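TRAP dicarboxylate transporter, DctP subunit (Ochrobactrum anthropi, PDB 4P47) probably serves as the periplasmic solute-binding subunit of a TRAP transporter, capturing a small solute, possibly a dicarboxylate, for uptake. Local coordinates at residues 147-152 and 236-241; 153-158 and 209-214; 169-174 and 188-193; 198-203 and 224-229. All coordinates share one frame; numbering follows the deposited sequence.

Interaction 1 (147-152 and 236-241); sequences WELGFR and QYNPQI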
loop_
_atom_site.group_PDB
_atom_site.type_symbol
_atom_site.label_atom_id
_atom_site.label_comp_id
_atom_site.label_asym_id
_atom_site.label_seq_id
_atom_site.Cartn_x
_atom_site.Cartn_y
_atom_site.Cartn_z
ATOM N N TRP A 147 2.698 6.246 4.712
ATOM C CA TRP A 147 2.699 6.954 3.440
ATOM C C TRP A 147 1.860 6.114 2.456
ATOM O O TRP A 147 1.268 5.101 2.856
ATOM C CB TRP A 147 4.122 7.116 2.917
ATOM C CG TRP A 147 5.034 8.031 3.699
ATOM C CD1 TRP A 147 4.768 8.699 4.855
ATOM C CD2 TRP A 147 6.373 8.350 3.346
ATOM N NE1 TRP A 147 5.868 9.439 5.232
ATOM C CE2 TRP A 147 6.871 9.223 4.318
ATOM C CE3 TRP A 147 7.216 7.951 2.294
ATOM C CZ2 TRP A 147 8.177 9.710 4.270
ATOM C CZ3 TRP A 147 8.490 8.442 2.237
ATOM C CH2 TRP A 147 8.970 9.294 3.224
ATOM N N GLU A 148 1.769 6.533 1.201
ATOM C CA GLU A 148 0.909 5.830 0.249
ATOM C C GLU A 148 1.700 5.103 -0.817
ATOM O O GLU A 148 2.600 5.683 -1.407
ATOM C CB GLU A 148 -0.016 6.824 -0.443
ATOM C CG GLU A 148 -0.868 6.203 -1.558
ATOM C CD GLU A 148 -2.007 7.103 -1.971
ATOM O OE1 GLU A 148 -3.064 6.990 -1.328
ATOM O OE2 GLU A 148 -1.832 7.898 -2.929
ATOM N N LEU A 149 1.356 3.843 -1.091
ATOM C CA LEU A 149 1.683 3.243 -2.381
ATOM C C LEU A 149 0.485 3.429 -3.309
ATOM O O LEU A 149 0.558 4.173 -4.278
ATOM C CB LEU A 149 2.086 1.770 -2.247
ATOM C CG LEU A 149 2.736 1.137 -3.472
ATOM C CD1 LEU A 149 1.717 0.862 -4.547
ATOM C CD2 LEU A 149 3.867 1.972 -4.040
ATOM N N GLY A 150 -0.643 2.820 -2.978
ATOM C CA GLY A 150 -1.853 3.076 -3.736
ATOM C C GLY A 150 -2.853 1.940 -3.728
ATOM O O GLY A 150 -2.636 0.891 -3.126
ATOM N N PHE A 151 -3.952 2.156 -4.430
ATOM C CA PHE A 151 -4.934 1.104 -4.632
ATOM C C PHE A 151 -4.443 0.039 -5.605
ATOM O O PHE A 151 -3.702 0.300 -6.553
ATOM C CB PHE A 151 -6.260 1.702 -5.151
ATOM C CG PHE A 151 -6.994 2.489 -4.110
ATOM C CD1 PHE A 151 -7.699 1.849 -3.106
ATOM C CD2 PHE A 151 -6.929 3.869 -4.103
ATOM C CE1 PHE A 151 -8.331 2.592 -2.128
ATOM C CE2 PHE A 151 -7.565 4.599 -3.138
ATOM C CZ PHE A 151 -8.249 3.960 -2.147
ATOM N N ARG A 152 -4.901 -1.178 -5.356
ATOM C CA ARG A 152 -4.755 -2.271 -6.300
ATOM C C ARG A 152 -6.025 -2.415 -7.109
ATOM O O ARG A 152 -7.115 -2.523 -6.539
ATOM C CB ARG A 152 -4.433 -3.574 -5.565
ATOM C CG ARG A 152 -3.248 -3.437 -4.628
ATOM C CD ARG A 152 -2.821 -4.749 -4.045
ATOM N NE ARG A 152 -2.233 -5.643 -5.042
ATOM C CZ ARG A 152 -0.972 -5.633 -5.436
ATOM N NH1 ARG A 152 -0.112 -4.769 -4.942
ATOM N NH2 ARG A 152 -0.581 -6.518 -6.327
ATOM N N GLN A 236 -7.970 -3.853 -2.923
ATOM C CA GLN A 236 -7.133 -3.662 -1.755
ATOM C C GLN A 236 -6.476 -2.295 -1.875
ATOM O O GLN A 236 -6.458 -1.695 -2.943
ATOM C CB GLN A 236 -6.043 -4.721 -1.692
ATOM C CG GLN A 236 -6.558 -6.109 -1.385
ATOM C CD GLN A 236 -5.496 -7.122 -1.667
ATOM O OE1 GLN A 236 -5.120 -7.357 -2.836
ATOM N NE2 GLN A 236 -4.960 -7.715 -0.625
ATOM N N TYR A 237 -5.961 -1.808 -0.753
ATOM C CA TYR A 237 -5.219 -0.560 -0.686
ATOM C C TYR A 237 -3.912 -0.875 -0.008
ATOM O O TYR A 237 -3.919 -1.510 1.036
ATOM C CB TYR A 237 -5.963 0.483 0.129
ATOM C CG TYR A 237 -5.181 1.783 0.265
ATOM C CD1 TYR A 237 -5.120 2.700 -0.776
ATOM C CD2 TYR A 237 -4.513 2.095 1.440
ATOM C CE1 TYR A 237 -4.401 3.890 -0.648
ATOM C CE2 TYR A 237 -3.817 3.287 1.577
ATOM C CZ TYR A 237 -3.771 4.169 0.536
ATOM O OH TYR A 237 -3.075 5.354 0.698
ATOM N N ASN A 238 -2.803 -0.417 -0.588
ATOM C CA ASN A 238 -1.469 -0.608 -0.029
ATOM C C ASN A 238 -0.945 0.689 0.613
ATOM O O ASN A 238 -0.421 1.563 -0.085
ATOM C CB ASN A 238 -0.444 -1.050 -1.111
ATOM C CG ASN A 238 -0.682 -2.453 -1.703
ATOM O OD1 ASN A 238 -0.308 -2.717 -2.852
ATOM N ND2 ASN A 238 -1.230 -3.344 -0.918
ATOM N N PRO A 239 -1.067 0.814 1.945
ATOM C CA PRO A 239 -0.350 1.871 2.646
ATOM C C PRO A 239 1.073 1.430 2.841
ATOM O O PRO A 239 1.320 0.219 2.934
ATOM C CB PRO A 239 -1.066 1.946 3.998
ATOM C CG PRO A 239 -1.625 0.603 4.221
ATOM C CD PRO A 239 -1.795 -0.061 2.874
ATOM N N GLN A 240 2.002 2.369 2.897
ATOM C CA GLN A 240 3.358 2.041 3.279
ATOM C C GLN A 240 3.603 2.508 4.691
ATOM O O GLN A 240 2.955 3.463 5.173
ATOM C CB GLN A 240 4.361 2.636 2.324
ATOM C CG GLN A 240 4.112 2.140 0.916
ATOM C CD GLN A 240 5.359 2.067 0.109
ATOM O OE1 GLN A 240 6.185 2.985 0.125
ATOM N NE2 GLN A 240 5.512 0.978 -0.620
ATOM N N ILE A 241 4.448 1.810 5.412
ATOM C CA ILE A 241 4.830 2.255 6.745
ATOM C C ILE A 241 6.304 2.640 6.716
ATOM O O ILE A 241 7.173 1.923 6.184
ATOM C CB ILE A 241 4.520 1.197 7.823
ATOM C CG1 ILE A 241 4.862 1.740 9.206
ATOM C CG2 ILE A 241 5.235 -0.107 7.535
ATOM C CD1 ILE A 241 4.331 0.877 10.339
HETATM O O HOH W 1 5.547 5.661 -0.045
#
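Tyr237 sets the edge of its ring against the face of Phe151, its CD1 lying 3.4 Å above the Phe151 ring plane and over the centre; planes 60° apart make this a T-shaped pair. With CG opposite the backbone N (chi1 178°), the Tyr237 ring passes over Gly150 and brings its hydroxyl to Glu148. There Tyr237 OH donates to Glu148 OE1 at 2.6 Å, on the lone pair facing away from OE2, and Arg276 adds a salt bridge to the same oxygen. Arg152 NH1 meets Asn238 OD1 at 2.9 Å, within both the guanidinium and carbonyl planes, while NE pairs with Glu212. Replacing Arg152 with an alanine would probably leave Asn238 OD1 without this donor and deprive Glu212 of a charged mate. The Leu149 side is looser: its CD2 comes no nearer to the other segment than 3.9 Å, at Gln240 NE2. Nearby, a water donates to both Glu148 O and Gln240 OE1, the Gln240 amide being held further by Asn94 and Gln44. Leu149 N and Gly150 N both donate to Asn238 O, at 3.1 and 3.2 Å: a classic beta bulge in the long antiparallel pair of strands 141-156 and 229-245 at the centre of this solute-binding fold.

Interaction 2 (153-158 and 209-214); sequences NLTNNR and DGQENP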
loop_
_atom_site.group_PDB
_atom_site.type_symbol
_atom_site.label_atom_id
_atom_site.label_comp_id
_atom_site.label_asym_id
_atom_site.label_seq_id
_atom_site.Cartn_x
_atom_site.Cartn_y
_atom_site.Cartn_z
ATOM N N ASN A 153 -5.869 -2.383 -8.429
ATOM C CA ASN A 153 -6.948 -2.492 -9.402
ATOM C C ASN A 153 -6.739 -3.711 -10.309
ATOM O O ASN A 153 -5.806 -4.498 -10.105
ATOM C CB ASN A 153 -7.034 -1.176 -10.180
ATOM C CG ASN A 153 -7.446 -0.010 -9.289
ATOM O OD1 ASN A 153 -8.371 -0.123 -8.467
ATOM N ND2 ASN A 153 -6.771 1.113 -9.438
ATOM N N LEU A 154 -7.601 -3.888 -11.299
ATOM C CA LEU A 154 -7.665 -5.140 -12.053
ATOM C C LEU A 154 -7.697 -4.888 -13.552
ATOM O O LEU A 154 -8.593 -4.208 -14.041
ATOM C CB LEU A 154 -8.949 -5.874 -11.651
ATOM C CG LEU A 154 -9.222 -7.193 -12.355
ATOM C CD1 LEU A 154 -8.176 -8.239 -12.035
ATOM C CD2 LEU A 154 -10.598 -7.704 -11.983
ATOM N N THR A 155 -6.743 -5.470 -14.277
ATOM C CA THR A 155 -6.806 -5.453 -15.731
ATOM C C THR A 155 -7.096 -6.841 -16.251
ATOM O O THR A 155 -6.823 -7.829 -15.597
ATOM C CB THR A 155 -5.496 -4.935 -16.387
ATOM O OG1 THR A 155 -4.403 -5.852 -16.161
ATOM C CG2 THR A 155 -5.103 -3.561 -15.885
ATOM N N ASN A 156 -7.693 -6.917 -17.436
ATOM C CA ASN A 156 -7.784 -8.165 -18.162
ATOM C C ASN A 156 -7.927 -7.879 -19.662
ATOM O O ASN A 156 -8.045 -6.723 -20.088
ATOM C CB ASN A 156 -8.894 -9.065 -17.601
ATOM C CG ASN A 156 -10.251 -8.765 -18.181
ATOM O OD1 ASN A 156 -10.738 -9.498 -19.045
ATOM N ND2 ASN A 156 -10.873 -7.711 -17.717
ATOM N N ASN A 157 -7.867 -8.943 -20.462
ATOM C CA ASN A 157 -7.956 -8.793 -21.914
ATOM C C ASN A 157 -9.162 -9.492 -22.501
ATOM O O ASN A 157 -9.284 -9.535 -23.713
ATOM C CB ASN A 157 -6.701 -9.298 -22.612
ATOM C CG ASN A 157 -6.514 -8.659 -23.970
ATOM O OD1 ASN A 157 -6.661 -7.451 -24.109
ATOM N ND2 ASN A 157 -6.197 -9.475 -24.984
ATOM N N ARG A 158 -10.061 -10.008 -21.673
ATOM C CA ARG A 158 -11.255 -10.725 -22.161
ATOM C C ARG A 158 -12.470 -9.800 -22.322
ATOM O O ARG A 158 -13.092 -9.762 -23.392
ATOM C CB ARG A 158 -11.647 -11.855 -21.210
ATOM C CG ARG A 158 -10.621 -12.933 -20.979
ATOM C CD ARG A 158 -10.659 -13.990 -22.054
ATOM N NE ARG A 158 -10.183 -13.452 -23.318
ATOM C CZ ARG A 158 -8.907 -13.182 -23.575
ATOM N NH1 ARG A 158 -7.978 -13.403 -22.649
ATOM N NH2 ARG A 158 -8.559 -12.685 -24.755
ATOM N N ASP A 209 -5.211 -14.178 -18.213
ATOM C CA ASP A 209 -6.185 -13.228 -18.763
ATOM C C ASP A 209 -5.942 -11.801 -18.268
ATOM O O ASP A 209 -6.214 -10.838 -18.983
ATOM C CB ASP A 209 -7.615 -13.610 -18.376
ATOM C CG ASP A 209 -8.044 -14.931 -18.951
ATOM O OD1 ASP A 209 -7.785 -15.143 -20.149
ATOM O OD2 ASP A 209 -8.655 -15.731 -18.230
ATOM N N GLY A 210 -5.419 -11.672 -17.053
ATOM C CA GLY A 210 -5.316 -10.372 -16.416
ATOM C C GLY A 210 -4.425 -10.417 -15.200
ATOM O O GLY A 210 -3.777 -11.429 -14.906
ATOM N N GLN A 211 -4.395 -9.291 -14.489
ATOM C CA GLN A 211 -3.508 -9.159 -13.349
ATOM C C GLN A 211 -4.048 -8.066 -12.457
ATOM O O GLN A 211 -4.819 -7.205 -12.891
ATOM C CB GLN A 211 -2.047 -8.895 -13.794
ATOM C CG GLN A 211 -1.861 -7.627 -14.601
ATOM C CD GLN A 211 -1.679 -6.388 -13.750
ATOM O OE1 GLN A 211 -0.912 -6.391 -12.780
ATOM N NE2 GLN A 211 -2.361 -5.312 -14.114
ATOM N N GLU A 212 -3.668 -8.144 -11.196
ATOM C CA GLU A 212 -4.084 -7.163 -10.211
ATOM C C GLU A 212 -2.857 -6.471 -9.616
ATOM O O GLU A 212 -1.885 -7.115 -9.229
ATOM C CB GLU A 212 -4.968 -7.817 -9.119
ATOM C CG GLU A 212 -4.280 -8.887 -8.259
ATOM C CD GLU A 212 -3.552 -8.328 -7.053
ATOM O OE1 GLU A 212 -3.982 -7.258 -6.528
ATOM O OE2 GLU A 212 -2.589 -8.970 -6.579
ATOM N N ASN A 213 -2.890 -5.144 -9.584
ATOM C CA ASN A 213 -1.738 -4.329 -9.204
ATOM C C ASN A 213 -2.173 -2.868 -9.195
ATOM O O ASN A 213 -3.242 -2.530 -9.707
ATOM C CB ASN A 213 -0.540 -4.492 -10.180
ATOM C CG ASN A 213 0.471 -5.531 -9.726
ATOM O OD1 ASN A 213 0.938 -5.515 -8.586
ATOM N ND2 ASN A 213 0.832 -6.431 -10.628
ATOM N N PRO A 214 -1.316 -1.991 -8.664
ATOM C CA PRO A 214 -1.580 -0.552 -8.832
ATOM C C PRO A 214 -1.558 -0.098 -10.281
ATOM O O PRO A 214 -1.052 -0.786 -11.168
ATOM C CB PRO A 214 -0.457 0.116 -8.031
ATOM C CG PRO A 214 0.015 -0.946 -7.066
ATOM C CD PRO A 214 -0.109 -2.227 -7.857
#
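A pair of antiparallel strands, distant in sequence, joins Asn153-Asn156 to Gly210-Asn213 in the mixed sheet of the solute-binding fold, the short segment axes 162° apart. Paired backbone bonds tie Asn153 to Asn213 and Thr155 to Gln211. Beyond Thr155-Gln211, at the non-hydrogen-bonded pair Asn156 and Gly210, the CA atoms approach to 3.7 Å, and a beta carbon on Gly210 would collide with Thr155 O. Gln211 has CG wedged between its backbone N and carbonyl carbon (chi1 60°) and bends again at chi2, which returns NE2 to Thr155 OG1 at 2.9 Å, close to the amide plane. Its OE1 takes Asn213 ND2 at 2.8 Å almost head-on, engaging both amide ends. A leucine for Gln211 would probably leave Asn213 ND2 without this acceptor and Thr155 OG1, which also bonds Gln227 OE1, without the Gln211 donor. At the far end Arg158 NH1 forms a salt bridge with Asp209 OD1 at 3.1 Å, and Asn156 OD1 accepts Arg158 N in an Asx turn. Strand 210-213 lies between strands 141-156 and 171-173, Asp209 OD2 accepting from Lys171 N; strand 229-245 flanks 141-156 on its other edge, and helix 196-205 packs on Gln211 through Leu199 and Leu203.

Interaction 3 (169-174 and 188-193); sequences GLKIRT and GANAVP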
loop_
_atom_site.group_PDB
_atom_site.type_symbol
_atom_site.label_atom_id
_atom_site.label_comp_id
_atom_site.label_asym_id
_atom_site.label_seq_id
_atom_site.Cartn_x
_atom_site.Cartn_y
_atom_site.Cartn_z
ATOM N N GLY A 169 -14.209 -17.139 -13.677
ATOM C CA GLY A 169 -13.391 -17.917 -14.580
ATOM C C GLY A 169 -12.149 -17.231 -15.117
ATOM O O GLY A 169 -11.339 -17.862 -15.792
ATOM N N LEU A 170 -11.977 -15.944 -14.835
ATOM C CA LEU A 170 -10.788 -15.251 -15.308
ATOM C C LEU A 170 -9.541 -15.764 -14.604
ATOM O O LEU A 170 -9.553 -16.007 -13.396
ATOM C CB LEU A 170 -10.870 -13.747 -15.094
ATOM C CG LEU A 170 -11.942 -12.984 -15.863
ATOM C CD1 LEU A 170 -11.893 -11.500 -15.518
ATOM C CD2 LEU A 170 -11.786 -13.192 -17.358
ATOM N N LYS A 171 -8.464 -15.905 -15.373
ATOM C CA LYS A 171 -7.165 -16.321 -14.851
ATOM C C LYS A 171 -6.372 -15.052 -14.582
ATOM O O LYS A 171 -5.871 -14.411 -15.506
ATOM C CB LYS A 171 -6.454 -17.229 -15.858
ATOM C CG LYS A 171 -7.201 -18.540 -16.083
ATOM C CD LYS A 171 -6.623 -19.364 -17.228
ATOM C CE LYS A 171 -7.263 -20.738 -17.312
ATOM N NZ LYS A 171 -6.561 -21.626 -18.278
ATOM N N ILE A 172 -6.303 -14.681 -13.308
ATOM C CA ILE A 172 -5.730 -13.405 -12.896
ATOM C C ILE A 172 -4.452 -13.640 -12.101
ATOM O O ILE A 172 -4.469 -14.345 -11.097
ATOM C CB ILE A 172 -6.719 -12.608 -12.013
ATOM C CG1 ILE A 172 -8.055 -12.388 -12.746
ATOM C CG2 ILE A 172 -6.090 -11.270 -11.577
ATOM C CD1 ILE A 172 -7.971 -11.601 -14.065
ATOM N N ARG A 173 -3.335 -13.077 -12.555
ATOM C CA ARG A 173 -2.096 -13.129 -11.779
ATOM C C ARG A 173 -2.289 -12.263 -10.540
ATOM O O ARG A 173 -2.584 -11.060 -10.635
ATOM C CB ARG A 173 -0.912 -12.613 -12.597
ATOM C CG ARG A 173 0.439 -12.817 -11.937
ATOM C CD ARG A 173 0.820 -11.727 -10.948
ATOM N NE ARG A 173 2.239 -11.823 -10.624
ATOM C CZ ARG A 173 2.915 -10.939 -9.901
ATOM N NH1 ARG A 173 2.303 -9.855 -9.430
ATOM N NH2 ARG A 173 4.207 -11.137 -9.660
ATOM N N THR A 174 -2.165 -12.884 -9.368
ATOM C CA THR A 174 -2.334 -12.196 -8.092
ATOM C C THR A 174 -1.124 -12.400 -7.201
ATOM O O THR A 174 -0.397 -13.383 -7.330
ATOM C CB THR A 174 -3.587 -12.713 -7.306
ATOM O OG1 THR A 174 -3.359 -14.037 -6.793
ATOM C CG2 THR A 174 -4.821 -12.743 -8.183
ATOM N N GLY A 188 -14.500 -15.871 -7.834
ATOM C CA GLY A 188 -14.663 -16.792 -8.950
ATOM C C GLY A 188 -13.505 -16.874 -9.935
ATOM O O GLY A 188 -13.611 -17.557 -10.964
ATOM N N ALA A 189 -12.396 -16.208 -9.626
ATOM C CA ALA A 189 -11.230 -16.192 -10.498
ATOM C C ALA A 189 -10.270 -17.281 -10.081
ATOM O O ALA A 189 -10.378 -17.836 -8.989
ATOM C CB ALA A 189 -10.520 -14.832 -10.443
ATOM N N ASN A 190 -9.315 -17.558 -10.957
ATOM C CA ASN A 190 -8.127 -18.333 -10.632
ATOM C C ASN A 190 -7.045 -17.345 -10.230
ATOM O O ASN A 190 -6.774 -16.402 -10.988
ATOM C CB ASN A 190 -7.654 -19.132 -11.837
ATOM C CG ASN A 190 -8.446 -20.404 -12.055
ATOM O OD1 ASN A 190 -9.341 -20.737 -11.292
ATOM N ND2 ASN A 190 -8.081 -21.145 -13.092
ATOM N N ALA A 191 -6.461 -17.535 -9.051
ATOM C CA ALA A 191 -5.451 -16.637 -8.493
ATOM C C ALA A 191 -4.076 -17.199 -8.834
ATOM O O ALA A 191 -3.476 -17.953 -8.055
ATOM C CB ALA A 191 -5.635 -16.516 -6.994
ATOM N N VAL A 192 -3.571 -16.810 -9.998
ATOM C CA VAL A 192 -2.444 -17.460 -10.633
ATOM C C VAL A 192 -1.102 -16.945 -10.118
ATOM O O VAL A 192 -0.884 -15.728 -10.065
ATOM C CB VAL A 192 -2.514 -17.236 -12.153
ATOM C CG1 VAL A 192 -1.324 -17.870 -12.847
ATOM C CG2 VAL A 192 -3.816 -17.789 -12.700
ATOM N N PRO A 193 -0.189 -17.845 -9.727
ATOM C CA PRO A 193 1.168 -17.472 -9.327
ATOM C C PRO A 193 2.081 -17.288 -10.534
ATOM O O PRO A 193 2.124 -18.170 -11.394
ATOM C CB PRO A 193 1.625 -18.682 -8.494
ATOM C CG PRO A 193 0.921 -19.822 -9.147
ATOM C CD PRO A 193 -0.438 -19.283 -9.543
#
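Thr174 has its hydroxyl between the backbone N and the carbonyl carbon (chi1 72°), which places OG1 3.4 Å from Ala191 CB. A chi1 of 178° in Val192 sets CG1 trans to N and turns CG2 to Lys171 CB at 4.2 Å. On the Ile172 and Ala191 side, Ala189 CB lies 3.3 Å from Leu170 O and also touches Ile172 CG1. The backbones carry the join: Asn190 N donates to Leu170 O, Ile172 N to Asn190 O at 2.9 Å, Val192 N to Ile172 O at 2.8 Å, and Thr174 N to Val192 O. This alternation is that of parallel strands, here twisted by 35° and connected by helix 178-186 as a beta-alpha-beta unit. Just ahead of strand 190-192, Gly188 closes that helix in a Schellman motif, and its O accepts Gly169 N at 2.8 Å. Arg173 adds a CA-H...O contact to Val192 O but sends its guanidinium to Leu194 O. Main-chain polarity therefore supplies the directional bonding between the two segments, and their side chains add only light van der Waals contact.

Interaction 4 (198-203 and 224-229); sequences ELYTAL and YEVQKY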
loop_
_atom_site.group_PDB
_atom_site.type_symbol
_atom_site.label_atom_id
_atom_site.label_comp_id
_atom_site.label_asym_id
_atom_site.label_seq_id
_atom_site.Cartn_x
_atom_site.Cartn_y
_atom_site.Cartn_z
ATOM N N GLU A 198 7.870 -12.272 -15.663
ATOM C CA GLU A 198 7.281 -13.087 -16.714
ATOM C C GLU A 198 5.872 -12.648 -17.111
ATOM O O GLU A 198 5.302 -13.160 -18.074
ATOM C CB GLU A 198 7.253 -14.556 -16.288
ATOM C CG GLU A 198 8.650 -15.117 -16.097
ATOM C CD GLU A 198 8.693 -16.517 -15.551
ATOM O OE1 GLU A 198 7.650 -17.085 -15.178
ATOM O OE2 GLU A 198 9.816 -17.046 -15.474
ATOM N N LEU A 199 5.320 -11.680 -16.381
ATOM C CA LEU A 199 3.912 -11.339 -16.480
ATOM C C LEU A 199 3.518 -10.692 -17.812
ATOM O O LEU A 199 2.515 -11.079 -18.397
ATOM C CB LEU A 199 3.508 -10.446 -15.293
ATOM C CG LEU A 199 2.029 -10.042 -15.180
ATOM C CD1 LEU A 199 1.091 -11.225 -15.349
ATOM C CD2 LEU A 199 1.796 -9.337 -13.839
ATOM N N TYR A 200 4.275 -9.710 -18.292
ATOM C CA TYR A 200 3.951 -9.097 -19.585
ATOM C C TYR A 200 3.776 -10.166 -20.674
ATOM O O TYR A 200 2.801 -10.169 -21.438
ATOM C CB TYR A 200 5.032 -8.097 -20.018
ATOM C CG TYR A 200 4.778 -7.536 -21.404
ATOM C CD1 TYR A 200 5.139 -8.263 -22.530
ATOM C CD2 TYR A 200 4.175 -6.294 -21.587
ATOM C CE1 TYR A 200 4.894 -7.784 -23.794
ATOM C CE2 TYR A 200 3.946 -5.812 -22.854
ATOM C CZ TYR A 200 4.314 -6.567 -23.951
ATOM O OH TYR A 200 4.074 -6.080 -25.224
ATOM N N THR A 201 4.724 -11.094 -20.745
ATOM C CA THR A 201 4.721 -12.079 -21.821
ATOM C C THR A 201 3.606 -13.094 -21.620
ATOM O O THR A 201 2.981 -13.528 -22.590
ATOM C CB THR A 201 6.083 -12.792 -21.972
ATOM O OG1 THR A 201 7.126 -11.814 -22.055
ATOM C CG2 THR A 201 6.105 -13.633 -23.221
ATOM N N ALA A 202 3.317 -13.474 -20.374
ATOM C CA ALA A 202 2.192 -14.372 -20.123
ATOM C C ALA A 202 0.856 -13.713 -20.483
ATOM O O ALA A 202 -0.049 -14.371 -20.974
ATOM C CB ALA A 202 2.191 -14.874 -18.680
ATOM N N LEU A 203 0.737 -12.405 -20.243
ATOM C CA LEU A 203 -0.445 -11.670 -20.686
ATOM C C LEU A 203 -0.511 -11.605 -22.207
ATOM O O LEU A 203 -1.571 -11.743 -22.801
ATOM C CB LEU A 203 -0.476 -10.258 -20.096
ATOM C CG LEU A 203 -0.624 -10.164 -18.568
ATOM C CD1 LEU A 203 -0.345 -8.761 -18.121
ATOM C CD2 LEU A 203 -1.981 -10.614 -18.099
ATOM N N TYR A 224 -0.616 -2.026 -21.022
ATOM C CA TYR A 224 -1.599 -1.501 -21.951
ATOM C C TYR A 224 -1.405 -2.090 -23.363
ATOM O O TYR A 224 -2.324 -2.018 -24.169
ATOM C CB TYR A 224 -1.539 0.035 -21.993
ATOM C CG TYR A 224 -0.183 0.591 -22.373
ATOM C CD1 TYR A 224 0.198 0.690 -23.715
ATOM C CD2 TYR A 224 0.714 1.015 -21.411
ATOM C CE1 TYR A 224 1.436 1.197 -24.053
ATOM C CE2 TYR A 224 1.955 1.517 -21.740
ATOM C CZ TYR A 224 2.315 1.606 -23.070
ATOM O OH TYR A 224 3.558 2.108 -23.400
ATOM N N GLU A 225 -0.248 -2.694 -23.654
ATOM C CA GLU A 225 -0.017 -3.299 -24.969
ATOM C C GLU A 225 -0.698 -4.650 -25.079
ATOM O O GLU A 225 -0.889 -5.171 -26.187
ATOM C CB GLU A 225 1.488 -3.482 -25.241
ATOM C CG GLU A 225 2.277 -2.185 -25.260
ATOM C CD GLU A 225 3.771 -2.361 -25.506
ATOM O OE1 GLU A 225 4.254 -3.508 -25.539
ATOM O OE2 GLU A 225 4.481 -1.341 -25.662
ATOM N N VAL A 226 -1.060 -5.230 -23.933
ATOM C CA VAL A 226 -1.516 -6.609 -23.880
ATOM C C VAL A 226 -2.786 -6.798 -23.035
ATOM O O VAL A 226 -3.186 -7.919 -22.751
ATOM C CB VAL A 226 -0.373 -7.566 -23.399
ATOM C CG1 VAL A 226 0.711 -7.632 -24.448
ATOM C CG2 VAL A 226 0.214 -7.106 -22.075
ATOM N N GLN A 227 -3.383 -5.676 -22.621
ATOM C CA GLN A 227 -4.616 -5.638 -21.844
ATOM C C GLN A 227 -5.517 -4.527 -22.347
ATOM O O GLN A 227 -5.116 -3.380 -22.369
ATOM C CB GLN A 227 -4.309 -5.350 -20.377
ATOM C CG GLN A 227 -3.398 -6.357 -19.686
ATOM C CD GLN A 227 -4.126 -7.611 -19.264
ATOM O OE1 GLN A 227 -4.581 -7.715 -18.120
ATOM N NE2 GLN A 227 -4.214 -8.592 -20.155
ATOM N N LYS A 228 -6.743 -4.865 -22.712
ATOM C CA LYS A 228 -7.703 -3.871 -23.184
ATOM C C LYS A 228 -8.594 -3.245 -22.113
ATOM O O LYS A 228 -9.212 -2.207 -22.382
ATOM C CB LYS A 228 -8.590 -4.471 -24.276
ATOM C CG LYS A 228 -7.883 -4.523 -25.632
ATOM C CD LYS A 228 -8.720 -5.261 -26.680
ATOM C CE LYS A 228 -8.188 -5.044 -28.114
ATOM N NZ LYS A 228 -6.786 -5.514 -28.282
ATOM N N TYR A 229 -8.636 -3.858 -20.921
ATOM C CA TYR A 229 -9.618 -3.482 -19.897
ATOM C C TYR A 229 -8.966 -3.220 -18.550
ATOM O O TYR A 229 -8.117 -3.992 -18.110
ATOM C CB TYR A 229 -10.682 -4.580 -19.756
ATOM C CG TYR A 229 -11.302 -4.920 -21.085
ATOM C CD1 TYR A 229 -12.144 -4.016 -21.718
ATOM C CD2 TYR A 229 -11.006 -6.100 -21.738
ATOM C CE1 TYR A 229 -12.682 -4.282 -22.960
ATOM C CE2 TYR A 229 -11.562 -6.386 -22.974
ATOM C CZ TYR A 229 -12.381 -5.462 -23.578
ATOM O OH TYR A 229 -12.938 -5.741 -24.823
HETATM O O HOH W 2 -2.772 -10.017 -24.729
#
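Tyr200 lays one face of its ring against Val226, whose CG1 stands 4.3 Å from the ring centroid in an off-centre CH-pi contact. Val226 CG2 also lies over that ring face and touches Leu203 CB at 3.8 Å, so the valine fills the space between two side chains one helical turn apart. A chi1 of 175° swings the phenol away from Tyr200 N and out toward the loop. At its end Tyr200 OH donates to Glu225 OE1 at 2.6 Å, nearly in line with the C-O bond of the acceptor, and ring and carboxylate planes stand 80° apart. This bond lies on the outer side, where Glu225 is exposed. Deeper in, the Leu203 side chain crosses that of Gln227 at about a right angle, CD2 3.6 Å from NE2. That amide is fixed by several bonds: NE2 donates to Val226 O at 2.9 Å and also to Asp209 O, while OE1 bonds Thr155. One water donates to both Leu203 O and Val226 O. Apolar packing, with a tyrosine-carboxylate bond outside and a bonded glutamine inside, thus docks helix 196-205 on the loop running from helix 216-220 into strand 229-245, on the flank of the mixed sheet of a periplasmic solute-binding fold.

Interaction 1 is the core contact, centred about 2 Å from the chain's centre; the centres of the other three lie about 17 to 22 Å from it. Interactions 1 and 2 share strand 141-156 and meet in the salt bridge between Arg152 and Glu212. Strand 210-213 then passes the sheet on to strand 171-173, so interactions 2 and 3 adjoin, whereas interaction 4 adds a helix and a loop reaching interaction 2 through Gln227. Chemistry follows position: buried interactions 1 and 2 combine backbone pairing with polar and charged side chains, partly buried interaction 3 relies on main-chain bonds, and interaction 4 joins apolar packing to a tyrosine-carboxylate bond near the surface.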